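Local coordinates for sensor protein (Shewanella oneidensis, PDB 3LIC) that is a putative membrane-bound histidine kinase whose extracellular PDC-fold domain probably senses signals for a two-component regulatory system, at residues 63-77 and 90-102. Numbering follows the deposited sequence.
Sequences TNRIQRNPDFFGSAI and FSPYVYRSGSGFN
The guanidinium of Arg96, in segment 90-102, reaches into the turn that joins helix 63-68 to strand 74-77. Its NH1 spends one N-H on Phe72 O at 2.6 Å, in the plane of that carbonyl, and the other on Asn69 O at 3.2 Å; Ile66 O is a weak, long third acceptor that shares the second hydrogen. A bend at chi3 (-47°) curls the side chain back to this position. The methyl CG2 of Ile66 lies over one guanidinium face and Pro70 O over the other, the latter hydrogen-bonded to Arg171. Asn69 O also accepts from Phe72 N, which closes the type I turn on the face of the carbonyl opposite NH1.

Beyond the arginine, Ile66 CG2 rests 3.8 Å from Phe101 CD1, and the Gln67 side chain runs across Phe101 at about a right angle, its amide plane tilted 58° from the ring and OE1 closest to CE2. Thr63 OG1, bonded to Lys59 O, meets Val94 CG2, so the helix covers the sheet face that carries Val94 and Ser75.

Strands 74-77 and 92-96 are antiparallel, with Ser75 and Val94 as the hydrogen-bonded pair. On the other face, Phe73 and Tyr95 run alongside each other in the same direction, the rings 26° from parallel and hardly overlapping, with Phe73 CZ 3.6 Å from Tyr95 CD1. Tyr93 OH, held by Asp166 of strand 161-168 beyond strand 74-79, sits at the edge of the Phe73 ring. Tyr93 CD1 packs against Ala76 CB at 3.5 Å.

This corner of the antiparallel sheet of the PDC-fold domain thus combines apolar packing with a cation directed at main-chain oxygens. Those carbonyls, gathered where helix 55-68 ends, probably stabilise the positive charge of Arg96, which in turn ties the turn to the neighbouring strand.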
ATOM      1  N   THR A  63      12.960   0.062  15.524  1.00 14.84           N
ATOM      2  CA  THR A  63      14.058   0.738  14.779  1.00 14.84           C
ATOM      3  C   THR A  63      14.910  -0.194  13.957  1.00 15.45           C
ATOM      4  O   THR A  63      15.146   0.057  12.748  1.00 15.16           O
ATOM      5  CB  THR A  63      15.008   1.545  15.703  1.00 14.65           C
ATOM      6  OG1 THR A  63      14.206   2.477  16.387  1.00 14.58           O
ATOM      7  CG2 THR A  63      16.068   2.341  14.867  1.00 10.52           C
ATOM      8  N   ASN A  64      15.378  -1.258  14.611  1.00 15.60           N
ATOM      9  CA  ASN A  64      16.215  -2.260  13.927  1.00 16.41           C
ATOM     10  C   ASN A  64      15.492  -2.899  12.745  1.00 15.50           C
ATOM     11  O   ASN A  64      16.066  -3.154  11.668  1.00 15.72           O
ATOM     12  CB  ASN A  64      16.598  -3.360  14.925  1.00 16.53           C
ATOM     13  CG  ASN A  64      17.534  -2.867  15.989  1.00 20.97           C
ATOM     14  OD1 ASN A  64      18.064  -1.776  15.865  1.00 22.92           O
ATOM     15  ND2 ASN A  64      17.740  -3.659  17.052  1.00 19.54           N
ATOM     16  N   ARG A  65      14.208  -3.162  12.935  1.00 15.06           N
ATOM     17  CA  ARG A  65      13.402  -3.780  11.857  1.00 14.91           C
ATOM     18  C   ARG A  65      13.226  -2.836  10.698  1.00 15.27           C
ATOM     19  O   ARG A  65      13.294  -3.254   9.534  1.00 17.85           O
ATOM     20  CB  ARG A  65      12.068  -4.311  12.461  1.00 14.32           C
ATOM     21  CG  ARG A  65      10.789  -3.985  11.689  1.00 21.94           C
ATOM     22  CD  ARG A  65       9.496  -4.731  12.347  1.00 26.68           C
ATOM     23  NE  ARG A  65       8.389  -4.907  11.429  0.50 21.12           N
ATOM     24  CZ  ARG A  65       8.057  -6.099  10.993  0.50 24.78           C
ATOM     25  NH1 ARG A  65       8.742  -7.139  11.454  0.50 28.52           N
ATOM     26  NH2 ARG A  65       7.082  -6.261  10.111  0.50 24.76           N
ATOM     27  N   ILE A  66      12.977  -1.557  10.938  1.00 14.69           N
ATOM     28  CA  ILE A  66      12.838  -0.641   9.803  1.00 15.08           C
ATOM     29  C   ILE A  66      14.236  -0.416   9.173  1.00 17.02           C
ATOM     30  O   ILE A  66      14.435  -0.423   7.939  1.00 15.17           O
ATOM     31  CB  ILE A  66      12.164   0.698  10.340  1.00 16.35           C
ATOM     32  CG1 ILE A  66      10.685   0.368  10.595  1.00 14.62           C
ATOM     33  CG2 ILE A  66      12.280   1.910   9.379  1.00 12.36           C
ATOM     34  CD1 ILE A  66      10.026  -0.250   9.317  1.00 15.84           C
ATOM     35  N   GLN A  67      15.226  -0.230  10.046  1.00 17.72           N
ATOM     36  CA  GLN A  67      16.590  -0.039   9.593  1.00 19.91           C
ATOM     37  C   GLN A  67      17.064  -1.215   8.714  1.00 19.22           C
ATOM     38  O   GLN A  67      17.704  -1.028   7.681  1.00 17.98           O
ATOM     39  CB  GLN A  67      17.487   0.125  10.817  1.00 20.69           C
ATOM     40  CG  GLN A  67      18.790   0.828  10.535  1.00 28.93           C
ATOM     41  CD  GLN A  67      19.377   1.488  11.813  1.00 34.93           C
ATOM     42  OE1 GLN A  67      20.116   2.454  11.723  1.00 40.42           O
ATOM     43  NE2 GLN A  67      19.048   0.961  12.977  1.00 37.31           N
ATOM     44  N   ARG A  68      16.685  -2.424   9.092  1.00 19.60           N
ATOM     45  CA  ARG A  68      17.067  -3.607   8.309  1.00 21.00           C
ATOM     46  C   ARG A  68      16.220  -3.925   7.070  1.00 20.32           C
ATOM     47  O   ARG A  68      16.629  -4.745   6.254  1.00 20.66           O
ATOM     48  CB  ARG A  68      17.239  -4.829   9.252  1.00 22.07           C
ATOM     49  CG  ARG A  68      18.318  -4.451  10.312  1.00 26.88           C
ATOM     50  CD  ARG A  68      19.117  -5.566  10.974  1.00 35.67           C
ATOM     51  NE  ARG A  68      18.511  -5.914  12.248  1.00 44.42           N
ATOM     52  CZ  ARG A  68      19.090  -5.886  13.451  1.00 42.39           C
ATOM     53  NH1 ARG A  68      18.367  -6.245  14.512  1.00 42.82           N
ATOM     54  NH2 ARG A  68      20.357  -5.535  13.605  1.00 40.69           N
ATOM     55  N   ASN A  69      15.053  -3.292   6.921  1.00 18.65           N
ATOM     56  CA  ASN A  69      14.216  -3.494   5.735  1.00 17.57           C
ATOM     57  C   ASN A  69      13.980  -2.207   5.012  1.00 17.45           C
ATOM     58  O   ASN A  69      13.031  -1.499   5.321  1.00 17.07           O
ATOM     59  CB  ASN A  69      12.889  -4.151   6.109  1.00 16.41           C
ATOM     60  CG  ASN A  69      13.095  -5.506   6.747  1.00 17.59           C
ATOM     61  OD1 ASN A  69      13.103  -5.662   7.968  1.00 16.20           O
ATOM     62  ND2 ASN A  69      13.299  -6.477   5.933  1.00 20.54           N
ATOM     63  N   PRO A  70      14.854  -1.883   4.052  1.00 18.38           N
ATOM     64  CA  PRO A  70      14.838  -0.558   3.375  1.00 18.49           C
ATOM     65  C   PRO A  70      13.491  -0.217   2.731  1.00 19.45           C
ATOM     66  O   PRO A  70      13.159   0.972   2.634  1.00 20.22           O
ATOM     67  CB  PRO A  70      15.889  -0.706   2.257  1.00 18.58           C
ATOM     68  CG  PRO A  70      16.944  -1.745   2.879  1.00 20.09           C
ATOM     69  CD  PRO A  70      16.007  -2.735   3.650  1.00 18.08           C
ATOM     70  N   ASP A  71      12.730  -1.217   2.250  1.00 18.25           N
ATOM     71  CA  ASP A  71      11.432  -0.925   1.591  1.00 17.79           C
ATOM     72  C   ASP A  71      10.328  -0.487   2.515  1.00 17.21           C
ATOM     73  O   ASP A  71       9.356   0.086   1.993  1.00 17.93           O
ATOM     74  CB  ASP A  71      10.903  -2.114   0.811  1.00 17.95           C
ATOM     75  CG  ASP A  71      11.698  -2.353  -0.452  1.00 20.59           C
ATOM     76  OD1 ASP A  71      11.994  -1.353  -1.171  1.00 21.18           O
ATOM     77  OD2 ASP A  71      12.023  -3.526  -0.721  1.00 23.56           O
ATOM     78  N   PHE A  72      10.437  -0.763   3.840  1.00 14.73           N
ATOM     79  CA  PHE A  72       9.351  -0.394   4.792  1.00 14.63           C
ATOM     80  C   PHE A  72       9.478   1.062   5.213  1.00 15.38           C
ATOM     81  O   PHE A  72      10.545   1.547   5.449  1.00 15.06           O
ATOM     82  CB  PHE A  72       9.281  -1.298   6.037  1.00 14.15           C
ATOM     83  CG  PHE A  72       9.206  -2.814   5.735  1.00 14.55           C
ATOM     84  CD1 PHE A  72       8.725  -3.288   4.529  1.00 16.66           C
ATOM     85  CD2 PHE A  72       9.526  -3.734   6.710  1.00 21.20           C
ATOM     86  CE1 PHE A  72       8.602  -4.639   4.274  1.00 18.33           C
ATOM     87  CE2 PHE A  72       9.426  -5.117   6.477  1.00 19.81           C
ATOM     88  CZ  PHE A  72       8.983  -5.561   5.206  1.00 18.89           C
ATOM     89  N   PHE A  73       8.372   1.782   5.271  1.00 15.13           N
ATOM     90  CA  PHE A  73       8.413   3.144   5.723  1.00 15.51           C
ATOM     91  C   PHE A  73       8.376   3.205   7.258  1.00 15.19           C
ATOM     92  O   PHE A  73       9.095   3.989   7.901  1.00 17.24           O
ATOM     93  CB  PHE A  73       7.198   3.899   5.176  1.00 15.16           C
ATOM     94  CG  PHE A  73       7.140   5.297   5.664  1.00 16.90           C
ATOM     95  CD1 PHE A  73       8.031   6.266   5.129  1.00 15.19           C
ATOM     96  CD2 PHE A  73       6.254   5.667   6.703  1.00 15.45           C
ATOM     97  CE1 PHE A  73       8.030   7.562   5.610  1.00  9.55           C
ATOM     98  CE2 PHE A  73       6.262   6.974   7.209  1.00 13.43           C
ATOM     99  CZ  PHE A  73       7.177   7.918   6.653  1.00 12.02           C
ATOM    100  N   GLY A  74       7.547   2.368   7.862  1.00 13.20           N
ATOM    101  CA  GLY A  74       7.296   2.486   9.282  1.00 12.10           C
ATOM    102  C   GLY A  74       6.676   1.204   9.852  1.00 11.62           C
ATOM    103  O   GLY A  74       6.157   0.372   9.119  1.00 10.35           O
ATOM    104  N   SER A  75       6.734   1.040  11.161  1.00 12.44           N
ATOM    105  CA  SER A  75       6.088  -0.118  11.768  1.00 14.72           C
ATOM    106  C   SER A  75       5.542   0.205  13.149  1.00 13.57           C
ATOM    107  O   SER A  75       6.160   0.956  13.893  1.00 15.99           O
ATOM    108  CB  SER A  75       7.087  -1.293  11.778  1.00 14.66           C
ATOM    109  OG  SER A  75       6.603  -2.306  12.644  1.00 18.43           O
ATOM    110  N   ALA A  76       4.375  -0.288  13.496  1.00 12.94           N
ATOM    111  CA  ALA A  76       3.833   0.018  14.823  1.00 13.69           C
ATOM    112  C   ALA A  76       3.521  -1.256  15.631  1.00 13.93           C
ATOM    113  O   ALA A  76       3.215  -2.320  15.043  1.00 12.44           O
ATOM    114  CB  ALA A  76       2.539   0.875  14.699  1.00 12.51           C
ATOM    115  N   ILE A  77       3.525  -1.120  16.959  1.00 13.84           N
ATOM    116  CA  ILE A  77       2.985  -2.140  17.839  1.00 13.90           C
ATOM    117  C   ILE A  77       1.945  -1.482  18.722  1.00 15.35           C
ATOM    118  O   ILE A  77       2.293  -0.738  19.627  1.00 15.35           O
ATOM    119  CB  ILE A  77       4.049  -2.747  18.742  1.00 14.82           C
ATOM    120  CG1 ILE A  77       5.112  -3.441  17.883  1.00 14.01           C
ATOM    121  CG2 ILE A  77       3.337  -3.713  19.837  1.00 14.40           C
ATOM    122  CD1 ILE A  77       6.236  -4.022  18.708  1.00 11.56           C
ATOM    123  N   PHE A  90      -1.609   2.756  23.824  1.00 19.26           N
ATOM    124  CA  PHE A  90      -0.166   2.623  23.800  1.00 16.98           C
ATOM    125  C   PHE A  90       0.212   2.059  22.453  1.00 15.36           C
ATOM    126  O   PHE A  90      -0.198   0.984  22.098  1.00 15.30           O
ATOM    127  CB  PHE A  90       0.297   1.711  24.974  1.00 16.81           C
ATOM    128  CG  PHE A  90       1.842   1.433  25.026  1.00 15.20           C
ATOM    129  CD1 PHE A  90       2.771   2.468  24.988  1.00 15.28           C
ATOM    130  CD2 PHE A  90       2.320   0.134  25.228  1.00 16.67           C
ATOM    131  CE1 PHE A  90       4.154   2.236  25.053  1.00 15.39           C
ATOM    132  CE2 PHE A  90       3.706  -0.135  25.331  1.00 12.41           C
ATOM    133  CZ  PHE A  90       4.630   0.920  25.211  1.00 14.77           C
ATOM    134  N   SER A  91       1.012   2.793  21.690  1.00 14.14           N
ATOM    135  CA  SER A  91       1.364   2.339  20.372  1.00 10.89           C
ATOM    136  C   SER A  91       2.685   2.881  19.864  1.00 10.93           C
ATOM    137  O   SER A  91       2.752   3.698  18.947  1.00  8.64           O
ATOM    138  CB  SER A  91       0.205   2.542  19.404  1.00 10.31           C
ATOM    139  OG  SER A  91       0.605   2.381  18.049  1.00 12.32           O
ATOM    140  N   PRO A  92       3.780   2.354  20.433  1.00 12.51           N
ATOM    141  CA  PRO A  92       5.105   2.655  19.867  1.00 12.42           C
ATOM    142  C   PRO A  92       5.133   2.510  18.340  1.00 13.09           C
ATOM    143  O   PRO A  92       4.577   1.560  17.805  1.00 13.45           O
ATOM    144  CB  PRO A  92       5.980   1.579  20.486  1.00 12.02           C
ATOM    145  CG  PRO A  92       5.250   1.268  21.843  1.00 14.76           C
ATOM    146  CD  PRO A  92       3.816   1.348  21.526  1.00  9.92           C
ATOM    147  N   TYR A  93       5.843   3.399  17.661  1.00 13.52           N
ATOM    148  CA  TYR A  93       5.861   3.421  16.210  1.00 13.91           C
ATOM    149  C   TYR A  93       7.153   4.060  15.747  1.00 14.05           C
ATOM    150  O   TYR A  93       7.536   5.097  16.271  1.00 15.60           O
ATOM    151  CB  TYR A  93       4.673   4.288  15.746  1.00 14.12           C
ATOM    152  CG  TYR A  93       4.629   4.570  14.273  1.00 14.73           C
ATOM    153  CD1 TYR A  93       4.423   3.527  13.337  1.00 14.14           C
ATOM    154  CD2 TYR A  93       4.738   5.880  13.794  1.00 13.77           C
ATOM    155  CE1 TYR A  93       4.379   3.791  11.958  1.00 11.21           C
ATOM    156  CE2 TYR A  93       4.673   6.141  12.430  1.00 11.25           C
ATOM    157  CZ  TYR A  93       4.512   5.112  11.533  1.00 10.81           C
ATOM    158  OH  TYR A  93       4.421   5.425  10.198  1.00 14.71           O
ATOM    159  N   VAL A  94       7.882   3.423  14.839  1.00 14.08           N
ATOM    160  CA  VAL A  94       9.087   4.021  14.249  1.00 12.84           C
ATOM    161  C   VAL A  94       8.917   4.187  12.724  1.00 14.01           C
ATOM    162  O   VAL A  94       8.336   3.324  12.061  1.00 15.51           O
ATOM    163  CB  VAL A  94      10.373   3.185  14.572  1.00 12.86           C
ATOM    164  CG1 VAL A  94      11.601   3.701  13.784  1.00  9.97           C
ATOM    165  CG2 VAL A  94      10.652   3.136  16.084  1.00  9.74           C
ATOM    166  N   TYR A  95       9.423   5.275  12.147  1.00 14.75           N
ATOM    167  CA  TYR A  95       9.247   5.509  10.694  1.00 15.09           C
ATOM    168  C   TYR A  95      10.521   6.173  10.163  1.00 16.54           C
ATOM    169  O   TYR A  95      11.308   6.726  10.956  1.00 15.53           O
ATOM    170  CB  TYR A  95       7.963   6.327  10.354  1.00 13.41           C
ATOM    171  CG  TYR A  95       7.964   7.796  10.802  1.00 12.43           C
ATOM    172  CD1 TYR A  95       8.372   8.832   9.943  1.00 12.31           C
ATOM    173  CD2 TYR A  95       7.553   8.135  12.104  1.00 12.87           C
ATOM    174  CE1 TYR A  95       8.385  10.244  10.400  1.00  9.44           C
ATOM    175  CE2 TYR A  95       7.520   9.469  12.556  1.00 12.22           C
ATOM    176  CZ  TYR A  95       7.931  10.516  11.707  1.00 13.02           C
ATOM    177  OH  TYR A  95       7.873  11.804  12.248  1.00 15.17           O
ATOM    178  N   ARG A  96      10.783   6.016   8.855  1.00 18.00           N
ATOM    179  CA  ARG A  96      11.971   6.659   8.272  1.00 19.81           C
ATOM    180  C   ARG A  96      11.695   8.125   7.859  1.00 20.23           C
ATOM    181  O   ARG A  96      10.707   8.411   7.214  1.00 20.14           O
ATOM    182  CB  ARG A  96      12.704   5.786   7.221  1.00 18.11           C
ATOM    183  CG  ARG A  96      12.341   5.926   5.769  1.00 22.32           C
ATOM    184  CD  ARG A  96      12.503   4.532   5.018  1.00 25.23           C
ATOM    185  NE  ARG A  96      13.779   3.940   5.380  1.00 32.48           N
ATOM    186  CZ  ARG A  96      14.036   2.667   5.666  1.00 31.86           C
ATOM    187  NH1 ARG A  96      13.132   1.726   5.644  1.00 28.91           N
ATOM    188  NH2 ARG A  96      15.269   2.345   5.965  1.00 35.43           N
ATOM    189  N   SER A  97      12.535   9.036   8.336  1.00 20.94           N
ATOM    190  CA  SER A  97      12.415  10.474   8.027  1.00 22.77           C
ATOM    191  C   SER A  97      13.523  10.640   6.995  1.00 24.56           C
ATOM    192  O   SER A  97      14.246   9.679   6.695  1.00 26.70           O
ATOM    193  CB  SER A  97      12.729  11.297   9.257  1.00 22.80           C
ATOM    194  OG  SER A  97      14.137  11.133   9.577  1.00 22.54           O
ATOM    195  N   GLY A  98      13.667  11.796   6.386  1.00 24.33           N
ATOM    196  CA  GLY A  98      14.722  11.885   5.430  1.00 23.59           C
ATOM    197  C   GLY A  98      16.099  11.825   6.080  1.00 24.79           C
ATOM    198  O   GLY A  98      17.107  11.826   5.389  1.00 24.24           O
ATOM    199  N   SER A  99      16.188  11.737   7.407  1.00 24.85           N
ATOM    200  CA  SER A  99      17.545  11.870   8.005  1.00 24.91           C
ATOM    201  C   SER A  99      17.853  10.832   9.105  1.00 24.30           C
ATOM    202  O   SER A  99      18.964  10.752   9.667  1.00 24.25           O
ATOM    203  CB  SER A  99      17.775  13.319   8.479  1.00 23.75           C
ATOM    204  OG  SER A  99      17.087  13.520   9.708  1.00 25.68           O
ATOM    205  N   GLY A 100      16.862   9.997   9.379  1.00 24.36           N
ATOM    206  CA  GLY A 100      16.937   9.110  10.510  1.00 21.59           C
ATOM    207  C   GLY A 100      15.679   8.294  10.591  1.00 20.38           C
ATOM    208  O   GLY A 100      15.030   7.981   9.559  1.00 20.15           O
ATOM    209  N   PHE A 101      15.339   7.989  11.841  1.00 18.23           N
ATOM    210  CA  PHE A 101      14.230   7.184  12.205  1.00 17.55           C
ATOM    211  C   PHE A 101      13.645   7.916  13.364  1.00 18.69           C
ATOM    212  O   PHE A 101      14.347   8.262  14.335  1.00 19.42           O
ATOM    213  CB  PHE A 101      14.717   5.770  12.581  1.00 17.28           C
ATOM    214  CG  PHE A 101      15.482   5.136  11.486  1.00 17.82           C
ATOM    215  CD1 PHE A 101      14.825   4.579  10.405  1.00 16.19           C
ATOM    216  CD2 PHE A 101      16.875   5.171  11.482  1.00 20.92           C
ATOM    217  CE1 PHE A 101      15.543   4.006   9.362  1.00 19.92           C
ATOM    218  CE2 PHE A 101      17.629   4.622  10.377  1.00 22.05           C
ATOM    219  CZ  PHE A 101      16.957   4.059   9.323  1.00 18.30           C
ATOM    220  N   ASN A 102      12.370   8.235  13.235  1.00 17.62           N
ATOM    221  CA  ASN A 102      11.673   9.000  14.252  1.00 17.21           C
ATOM    222  C   ASN A 102      10.887   8.015  15.031  1.00 16.48           C
ATOM    223  O   ASN A 102      10.487   7.011  14.485  1.00 18.25           O
ATOM    224  CB  ASN A 102      10.708   9.996  13.580  1.00 15.29           C
ATOM    225  CG  ASN A 102      11.489  11.202  12.957  1.00 23.20           C
ATOM    226  OD1 ASN A 102      12.717  11.305  13.140  1.00 25.20           O
ATOM    227  ND2 ASN A 102      10.799  12.094  12.260  1.00 14.76           N
TER